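Local atomic coordinates of glycosyl hydrolase, family 38 (PDB entry 5KBP), a protein that probably hydrolyses alpha-mannosidic linkages in carbohydrates, as a metal-dependent alpha-mannosidase of glycoside hydrolase family 38. Residues A[497-509]-A[814-826]. Sequence-based numbering, arbitrary orientation.
Unlike the reference sequence in segment 814-826: H824 (reference Thr).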
ATOM      1  N   LYS A 497      23.440 -28.453 -17.129  1.00 69.26           N
ATOM      2  CA  LYS A 497      23.982 -29.473 -16.238  1.00 65.17           C
ATOM      3  C   LYS A 497      25.204 -28.915 -15.517  1.00 70.63           C
ATOM      4  O   LYS A 497      26.252 -28.701 -16.137  1.00 69.98           O
ATOM      5  CB  LYS A 497      24.340 -30.736 -17.021  1.00 57.57           C
ATOM      6  CG  LYS A 497      24.909 -31.862 -16.176  1.00 60.21           C
ATOM      7  CD  LYS A 497      25.229 -33.075 -17.036  1.00 68.63           C
ATOM      8  CE  LYS A 497      25.836 -34.202 -16.216  1.00 76.13           C
ATOM      9  NZ  LYS A 497      26.155 -35.385 -17.063  1.00 77.30           N
ATOM     10  N   GLU A 498      25.061 -28.684 -14.209  1.00 74.48           N
ATOM     11  CA  GLU A 498      26.168 -28.285 -13.336  1.00 76.13           C
ATOM     12  C   GLU A 498      26.863 -27.020 -13.840  1.00 67.50           C
ATOM     13  O   GLU A 498      28.080 -26.987 -14.036  1.00 65.89           O
ATOM     14  CB  GLU A 498      27.172 -29.428 -13.165  1.00 81.60           C
ATOM     15  CG  GLU A 498      26.604 -30.653 -12.470  1.00 93.62           C
ATOM     16  CD  GLU A 498      27.664 -31.687 -12.148  1.00105.11           C
ATOM     17  OE1 GLU A 498      27.444 -32.494 -11.222  1.00107.10           O
ATOM     18  OE2 GLU A 498      28.720 -31.688 -12.815  1.00109.43           O
ATOM     19  N   MET A 499      26.076 -25.968 -14.047  1.00 63.21           N
ATOM     20  CA  MET A 499      26.643 -24.690 -14.451  1.00 58.13           C
ATOM     21  C   MET A 499      27.450 -24.093 -13.306  1.00 66.03           C
ATOM     22  O   MET A 499      27.060 -24.179 -12.139  1.00 63.44           O
ATOM     23  CB  MET A 499      25.537 -23.730 -14.886  1.00 52.62           C
ATOM     24  CG  MET A 499      26.041 -22.424 -15.473  1.00 57.15           C
ATOM     25  SD  MET A 499      24.708 -21.386 -16.102  1.00 56.85           S
ATOM     26  CE  MET A 499      25.623 -19.930 -16.603  1.00 57.74           C
ATOM     27  N   ALA A 500      28.587 -23.491 -13.647  1.00 65.56           N
ATOM     28  CA  ALA A 500      29.511 -23.005 -12.635  1.00 59.68           C
ATOM     29  C   ALA A 500      28.875 -21.880 -11.817  1.00 68.28           C
ATOM     30  O   ALA A 500      28.047 -21.121 -12.327  1.00 73.66           O
ATOM     31  CB  ALA A 500      30.801 -22.511 -13.285  1.00 52.02           C
ATOM     32  N   PRO A 501      29.237 -21.761 -10.540  1.00 65.03           N
ATOM     33  CA  PRO A 501      28.703 -20.666  -9.722  1.00 55.00           C
ATOM     34  C   PRO A 501      29.142 -19.305 -10.246  1.00 56.70           C
ATOM     35  O   PRO A 501      30.268 -19.137 -10.718  1.00 62.13           O
ATOM     36  CB  PRO A 501      29.286 -20.943  -8.333  1.00 58.90           C
ATOM     37  CG  PRO A 501      29.608 -22.400  -8.335  1.00 64.47           C
ATOM     38  CD  PRO A 501      30.026 -22.715  -9.740  1.00 64.49           C
ATOM     39  N   PHE A 502      28.231 -18.334 -10.144  1.00 57.95           N
ATOM     40  CA  PHE A 502      28.448 -16.948 -10.551  1.00 50.73           C
ATOM     41  C   PHE A 502      29.190 -16.849 -11.876  1.00 55.88           C
ATOM     42  O   PHE A 502      30.328 -16.369 -11.934  1.00 53.80           O
ATOM     43  CB  PHE A 502      29.184 -16.179  -9.453  1.00 43.60           C
ATOM     44  CG  PHE A 502      28.366 -15.994  -8.209  1.00 48.53           C
ATOM     45  CD1 PHE A 502      27.223 -15.213  -8.225  1.00 49.92           C
ATOM     46  CD2 PHE A 502      28.729 -16.613  -7.030  1.00 45.93           C
ATOM     47  CE1 PHE A 502      26.465 -15.049  -7.083  1.00 48.54           C
ATOM     48  CE2 PHE A 502      27.978 -16.451  -5.884  1.00 47.70           C
ATOM     49  CZ  PHE A 502      26.841 -15.671  -5.910  1.00 49.36           C
ATOM     50  N   SER A 503      28.544 -17.308 -12.944  1.00 52.93           N
ATOM     51  CA  SER A 503      29.102 -17.289 -14.285  1.00 64.44           C
ATOM     52  C   SER A 503      27.973 -16.993 -15.264  1.00 62.19           C
ATOM     53  O   SER A 503      26.808 -16.862 -14.874  1.00 48.60           O
ATOM     54  CB  SER A 503      29.792 -18.618 -14.615  1.00 63.44           C
ATOM     55  OG  SER A 503      28.881 -19.698 -14.505  1.00 59.80           O
ATOM     56  N   TRP A 504      28.318 -16.884 -16.544  1.00 57.69           N
ATOM     57  CA  TRP A 504      27.306 -16.747 -17.581  1.00 59.62           C
ATOM     58  C   TRP A 504      27.750 -17.479 -18.837  1.00 65.87           C
ATOM     59  O   TRP A 504      28.941 -17.517 -19.160  1.00 67.49           O
ATOM     60  CB  TRP A 504      26.999 -15.273 -17.902  1.00 44.66           C
ATOM     61  CG  TRP A 504      28.130 -14.486 -18.503  1.00 50.00           C
ATOM     62  CD1 TRP A 504      28.590 -14.558 -19.787  1.00 47.69           C
ATOM     63  CD2 TRP A 504      28.915 -13.478 -17.854  1.00 45.47           C
ATOM     64  NE1 TRP A 504      29.625 -13.673 -19.970  1.00 59.52           N
ATOM     65  CE2 TRP A 504      29.843 -12.997 -18.798  1.00 62.49           C
ATOM     66  CE3 TRP A 504      28.929 -12.943 -16.562  1.00 51.07           C
ATOM     67  CZ2 TRP A 504      30.774 -12.005 -18.493  1.00 56.94           C
ATOM     68  CZ3 TRP A 504      29.855 -11.960 -16.261  1.00 47.62           C
ATOM     69  CH2 TRP A 504      30.765 -11.502 -17.222  1.00 51.43           C
ATOM     70  N   ASP A 505      26.782 -18.069 -19.532  1.00 66.55           N
ATOM     71  CA  ASP A 505      27.011 -18.762 -20.790  1.00 69.02           C
ATOM     72  C   ASP A 505      26.127 -18.153 -21.867  1.00 71.87           C
ATOM     73  O   ASP A 505      24.943 -17.887 -21.634  1.00 77.87           O
ATOM     74  CB  ASP A 505      26.727 -20.264 -20.657  1.00 67.38           C
ATOM     75  CG  ASP A 505      27.770 -20.985 -19.825  1.00 69.56           C
ATOM     76  OD1 ASP A 505      28.978 -20.753 -20.046  1.00 72.82           O
ATOM     77  OD2 ASP A 505      27.382 -21.782 -18.945  1.00 72.71           O
ATOM     78  N   SER A 506      26.705 -17.930 -23.041  1.00 62.83           N
ATOM     79  CA  SER A 506      25.999 -17.319 -24.156  1.00 56.15           C
ATOM     80  C   SER A 506      25.622 -18.376 -25.186  1.00 65.59           C
ATOM     81  O   SER A 506      26.407 -19.281 -25.481  1.00 67.06           O
ATOM     82  CB  SER A 506      26.851 -16.231 -24.811  1.00 57.36           C
ATOM     83  OG  SER A 506      27.152 -15.198 -23.888  1.00 59.98           O
ATOM     84  N   PHE A 507      24.412 -18.257 -25.722  1.00 65.57           N
ATOM     85  CA  PHE A 507      23.913 -19.131 -26.774  1.00 63.75           C
ATOM     86  C   PHE A 507      23.241 -18.271 -27.837  1.00 62.02           C
ATOM     87  O   PHE A 507      23.109 -17.054 -27.686  1.00 58.11           O
ATOM     88  CB  PHE A 507      22.945 -20.181 -26.213  1.00 60.87           C
ATOM     89  CG  PHE A 507      23.537 -21.031 -25.124  1.00 60.74           C
ATOM     90  CD1 PHE A 507      24.244 -22.181 -25.432  1.00 62.60           C
ATOM     91  CD2 PHE A 507      23.385 -20.681 -23.793  1.00 58.84           C
ATOM     92  CE1 PHE A 507      24.789 -22.966 -24.434  1.00 66.98           C
ATOM     93  CE2 PHE A 507      23.927 -21.462 -22.789  1.00 60.06           C
ATOM     94  CZ  PHE A 507      24.630 -22.606 -23.110  1.00 63.45           C
ATOM     95  N   ALA A 508      22.814 -18.907 -28.925  1.00 66.26           N
ATOM     96  CA  ALA A 508      22.156 -18.190 -30.006  1.00 65.47           C
ATOM     97  C   ALA A 508      21.119 -19.093 -30.654  1.00 69.59           C
ATOM     98  O   ALA A 508      21.160 -20.318 -30.518  1.00 70.22           O
ATOM     99  CB  ALA A 508      23.157 -17.692 -31.053  1.00 65.70           C
ATOM    100  N   LEU A 509      20.190 -18.467 -31.371  1.00 70.69           N
ATOM    101  CA  LEU A 509      19.094 -19.159 -32.040  1.00 67.16           C
ATOM    102  C   LEU A 509      19.226 -18.913 -33.536  1.00 70.19           C
ATOM    103  O   LEU A 509      18.977 -17.798 -34.011  1.00 75.76           O
ATOM    104  CB  LEU A 509      17.744 -18.672 -31.514  1.00 64.26           C
ATOM    105  CG  LEU A 509      16.611 -19.693 -31.413  1.00 68.00           C
ATOM    106  CD1 LEU A 509      16.977 -20.795 -30.434  1.00 67.81           C
ATOM    107  CD2 LEU A 509      15.323 -19.008 -30.992  1.00 67.27           C
ATOM    108  N   LYS A 814      33.326  -6.176 -24.751  1.00 65.83           N
ATOM    109  CA  LYS A 814      34.549  -6.378 -23.990  1.00 67.59           C
ATOM    110  C   LYS A 814      34.462  -7.554 -23.027  1.00 69.95           C
ATOM    111  O   LYS A 814      35.499  -7.992 -22.517  1.00 73.56           O
ATOM    112  CB  LYS A 814      34.907  -5.103 -23.216  1.00 76.02           C
ATOM    113  CG  LYS A 814      34.894  -3.833 -24.063  1.00 85.99           C
ATOM    114  CD  LYS A 814      35.648  -4.009 -25.379  1.00 92.86           C
ATOM    115  CE  LYS A 814      37.140  -4.215 -25.166  1.00 93.32           C
ATOM    116  NZ  LYS A 814      37.836  -4.503 -26.451  1.00 90.67           N
ATOM    117  N   LEU A 815      33.266  -8.073 -22.770  1.00 63.26           N
ATOM    118  CA  LEU A 815      33.104  -9.256 -21.938  1.00 60.43           C
ATOM    119  C   LEU A 815      33.108 -10.511 -22.802  1.00 59.30           C
ATOM    120  O   LEU A 815      32.636 -10.508 -23.941  1.00 63.94           O
ATOM    121  CB  LEU A 815      31.807  -9.187 -21.130  1.00 55.61           C
ATOM    122  CG  LEU A 815      31.749  -8.174 -19.986  1.00 55.81           C
ATOM    123  CD1 LEU A 815      30.439  -8.300 -19.224  1.00 56.41           C
ATOM    124  CD2 LEU A 815      32.936  -8.354 -19.051  1.00 55.49           C
ATOM    125  N   ALA A 816      33.647 -11.589 -22.243  1.00 59.97           N
ATOM    126  CA  ALA A 816      33.714 -12.845 -22.966  1.00 62.26           C
ATOM    127  C   ALA A 816      32.325 -13.470 -23.077  1.00 64.10           C
ATOM    128  O   ALA A 816      31.470 -13.260 -22.213  1.00 61.74           O
ATOM    129  CB  ALA A 816      34.666 -13.813 -22.269  1.00 62.53           C
ATOM    130  N   PRO A 817      32.069 -14.235 -24.143  1.00 72.65           N
ATOM    131  CA  PRO A 817      30.765 -14.915 -24.248  1.00 64.79           C
ATOM    132  C   PRO A 817      30.497 -15.870 -23.097  1.00 59.42           C
ATOM    133  O   PRO A 817      29.348 -15.999 -22.657  1.00 61.77           O
ATOM    134  CB  PRO A 817      30.866 -15.652 -25.593  1.00 58.79           C
ATOM    135  CG  PRO A 817      31.900 -14.899 -26.363  1.00 56.10           C
ATOM    136  CD  PRO A 817      32.897 -14.436 -25.345  1.00 53.97           C
ATOM    137  N   ASN A 818      31.531 -16.546 -22.600  1.00 59.05           N
ATOM    138  CA  ASN A 818      31.433 -17.393 -21.419  1.00 64.09           C
ATOM    139  C   ASN A 818      32.486 -16.937 -20.422  1.00 71.18           C
ATOM    140  O   ASN A 818      33.647 -16.735 -20.792  1.00 74.75           O
ATOM    141  CB  ASN A 818      31.629 -18.872 -21.769  1.00 59.80           C
ATOM    142  CG  ASN A 818      30.703 -19.336 -22.875  1.00 66.91           C
ATOM    143  OD1 ASN A 818      29.513 -19.558 -22.651  1.00 68.94           O
ATOM    144  ND2 ASN A 818      31.245 -19.490 -24.077  1.00 77.33           N
ATOM    145  N   HIS A 819      32.086 -16.772 -19.163  1.00 70.46           N
ATOM    146  CA  HIS A 819      32.992 -16.208 -18.174  1.00 72.36           C
ATOM    147  C   HIS A 819      32.539 -16.605 -16.777  1.00 68.27           C
ATOM    148  O   HIS A 819      31.344 -16.586 -16.478  1.00 69.10           O
ATOM    149  CB  HIS A 819      33.052 -14.682 -18.297  1.00 75.44           C
ATOM    150  CG  HIS A 819      33.986 -14.032 -17.325  1.00 68.79           C
ATOM    151  ND1 HIS A 819      33.553 -13.438 -16.160  1.00 66.40           N
ATOM    152  CD2 HIS A 819      35.331 -13.879 -17.348  1.00 68.35           C
ATOM    153  CE1 HIS A 819      34.592 -12.948 -15.505  1.00 69.40           C
ATOM    154  NE2 HIS A 819      35.683 -13.203 -16.205  1.00 69.15           N
ATOM    155  N   VAL A 820      33.504 -16.957 -15.932  1.00 63.94           N
ATOM    156  CA  VAL A 820      33.260 -17.268 -14.528  1.00 59.17           C
ATOM    157  C   VAL A 820      33.692 -16.067 -13.700  1.00 64.86           C
ATOM    158  O   VAL A 820      34.875 -15.707 -13.683  1.00 68.51           O
ATOM    159  CB  VAL A 820      34.008 -18.538 -14.092  1.00 53.50           C
ATOM    160  CG1 VAL A 820      33.879 -18.738 -12.592  1.00 53.84           C
ATOM    161  CG2 VAL A 820      33.479 -19.746 -14.846  1.00 52.45           C
ATOM    162  N   TYR A 821      32.735 -15.448 -13.007  1.00 65.01           N
ATOM    163  CA  TYR A 821      33.042 -14.237 -12.254  1.00 61.62           C
ATOM    164  C   TYR A 821      33.707 -14.550 -10.918  1.00 56.45           C
ATOM    165  O   TYR A 821      34.595 -13.812 -10.478  1.00 57.61           O
ATOM    166  CB  TYR A 821      31.770 -13.412 -12.041  1.00 59.05           C
ATOM    167  CG  TYR A 821      32.022 -12.035 -11.468  1.00 54.15           C
ATOM    168  CD1 TYR A 821      32.674 -11.061 -12.214  1.00 55.81           C
ATOM    169  CD2 TYR A 821      31.601 -11.705 -10.187  1.00 52.61           C
ATOM    170  CE1 TYR A 821      32.908  -9.799 -11.698  1.00 51.98           C
ATOM    171  CE2 TYR A 821      31.829 -10.445  -9.661  1.00 54.05           C
ATOM    172  CZ  TYR A 821      32.483  -9.497 -10.420  1.00 52.56           C
ATOM    173  OH  TYR A 821      32.712  -8.244  -9.902  1.00 56.12           O
ATOM    174  N   LEU A 822      33.304 -15.636 -10.265  1.00 53.38           N
ATOM    175  CA  LEU A 822      33.848 -16.003  -8.963  1.00 58.37           C
ATOM    176  C   LEU A 822      34.091 -17.501  -8.905  1.00 59.92           C
ATOM    177  O   LEU A 822      33.227 -18.284  -9.310  1.00 60.68           O
ATOM    178  CB  LEU A 822      32.897 -15.582  -7.831  1.00 54.21           C
ATOM    179  CG  LEU A 822      32.905 -14.110  -7.424  1.00 52.49           C
ATOM    180  CD1 LEU A 822      31.772 -13.809  -6.459  1.00 46.54           C
ATOM    181  CD2 LEU A 822      34.238 -13.754  -6.794  1.00 56.65           C
ATOM    182  N   THR A 823      35.258 -17.895  -8.405  1.00 55.21           N
ATOM    183  CA  THR A 823      35.571 -19.295  -8.154  1.00 58.55           C
ATOM    184  C   THR A 823      35.448 -19.548  -6.656  1.00 60.01           C
ATOM    185  O   THR A 823      36.078 -18.855  -5.854  1.00 61.48           O
ATOM    186  CB  THR A 823      36.974 -19.642  -8.648  1.00 66.63           C
ATOM    187  OG1 THR A 823      37.043 -19.454 -10.068  1.00 73.05           O
ATOM    188  CG2 THR A 823      37.321 -21.085  -8.317  1.00 65.49           C
ATOM    189  N   HIS A 824      34.628 -20.518  -6.279  1.00 60.89           N
ATOM    190  CA  HIS A 824      34.292 -20.751  -4.885  1.00 59.64           C
ATOM    191  C   HIS A 824      34.960 -22.027  -4.386  1.00 73.61           C
ATOM    192  O   HIS A 824      35.117 -23.002  -5.131  1.00 75.09           O
ATOM    193  CB  HIS A 824      32.777 -20.839  -4.696  1.00 53.09           C
ATOM    194  CG  HIS A 824      32.061 -19.529  -4.886  1.00 64.47           C
ATOM    195  ND1 HIS A 824      31.402 -18.878  -3.862  1.00 71.04           N
ATOM    196  CD2 HIS A 824      31.893 -18.753  -5.985  1.00 65.39           C
ATOM    197  CE1 HIS A 824      30.860 -17.762  -4.320  1.00 68.11           C
ATOM    198  NE2 HIS A 824      31.147 -17.660  -5.605  1.00 70.08           N
ATOM    199  N   ALA A 825      35.388 -21.991  -3.129  1.00 83.36           N
ATOM    200  CA  ALA A 825      35.913 -23.174  -2.459  1.00 89.78           C
ATOM    201  C   ALA A 825      34.798 -24.203  -2.338  1.00 84.16           C
ATOM    202  O   ALA A 825      33.872 -24.034  -1.539  1.00 83.88           O
ATOM    203  CB  ALA A 825      36.465 -22.800  -1.090  1.00 93.73           C
ATOM    204  N   GLU A 826      34.883 -25.265  -3.131  1.00 78.11           N
ATOM    205  CA  GLU A 826      33.860 -26.299  -3.115  1.00 80.71           C
ATOM    206  C   GLU A 826      33.829 -27.002  -1.762  1.00 76.93           C
ATOM    207  O   GLU A 826      34.868 -27.224  -1.134  1.00 83.50           O
ATOM    208  CB  GLU A 826      34.124 -27.301  -4.240  1.00 91.91           C
ATOM    209  CG  GLU A 826      32.892 -28.009  -4.761  1.00103.91           C
ATOM    210  CD  GLU A 826      33.086 -28.539  -6.169  1.00116.93           C
ATOM    211  OE1 GLU A 826      33.693 -27.824  -6.994  1.00121.63           O
ATOM    212  OE2 GLU A 826      32.641 -29.671  -6.450  1.00122.43           O
TER
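W504 and H819 face each other as an antiparallel hydrogen-bonded pair, W504 N reaching H819 O at 3.0 Å and H819 N returning to W504 O at 3.2 Å. The indole adds a third bond across the contact: NE1 of W504 meets A816 O at 2.9 Å, nearly straight (167°) and in the ring plane. With CG between its backbone N and carbonyl carbon (chi1 65°), the indole swings across H819, its NE1 edge toward A816; H819 CB rests over one face, 3.5 Å from W504 CZ2, and L815 CD1 packs against CZ2 and CH2. Further along, S506 OG donates a hydrogen bond to P817 O (2.6 Å), in the carbonyl plane and on a lone pair, while S506 N donates to N818 OD1 from above the amide carbonyl plane.

At the other end the pairing gives way to a loop, where F502 O takes Y821 N at 2.8 Å and, more weakly, L822 N. The F502 and H824 rings meet rim to rim, planes 24° apart, with H824 NE2 3.0 Å from F502 CD2; H824 also lies edge-to-face with W831.

Behind this first shell, S503 OG bonds back to A500 O across the turn that leads into strand 503-511, and F502 and S503 form a G1 bulge opposite N410. Helix 304-332 meets F502, L815 and Y821, whose OH bonds E330. Through W504-H819 and the non-hydrogen-bonded pair S503-V820, strand 819-820 extends the antiparallel sheet containing 404-410 and 503-511; the side-chain bonds from W504 and S506 to main-chain carbonyls carry the polar attachment past this very short strand, holding the chain at A816 and P817 as well.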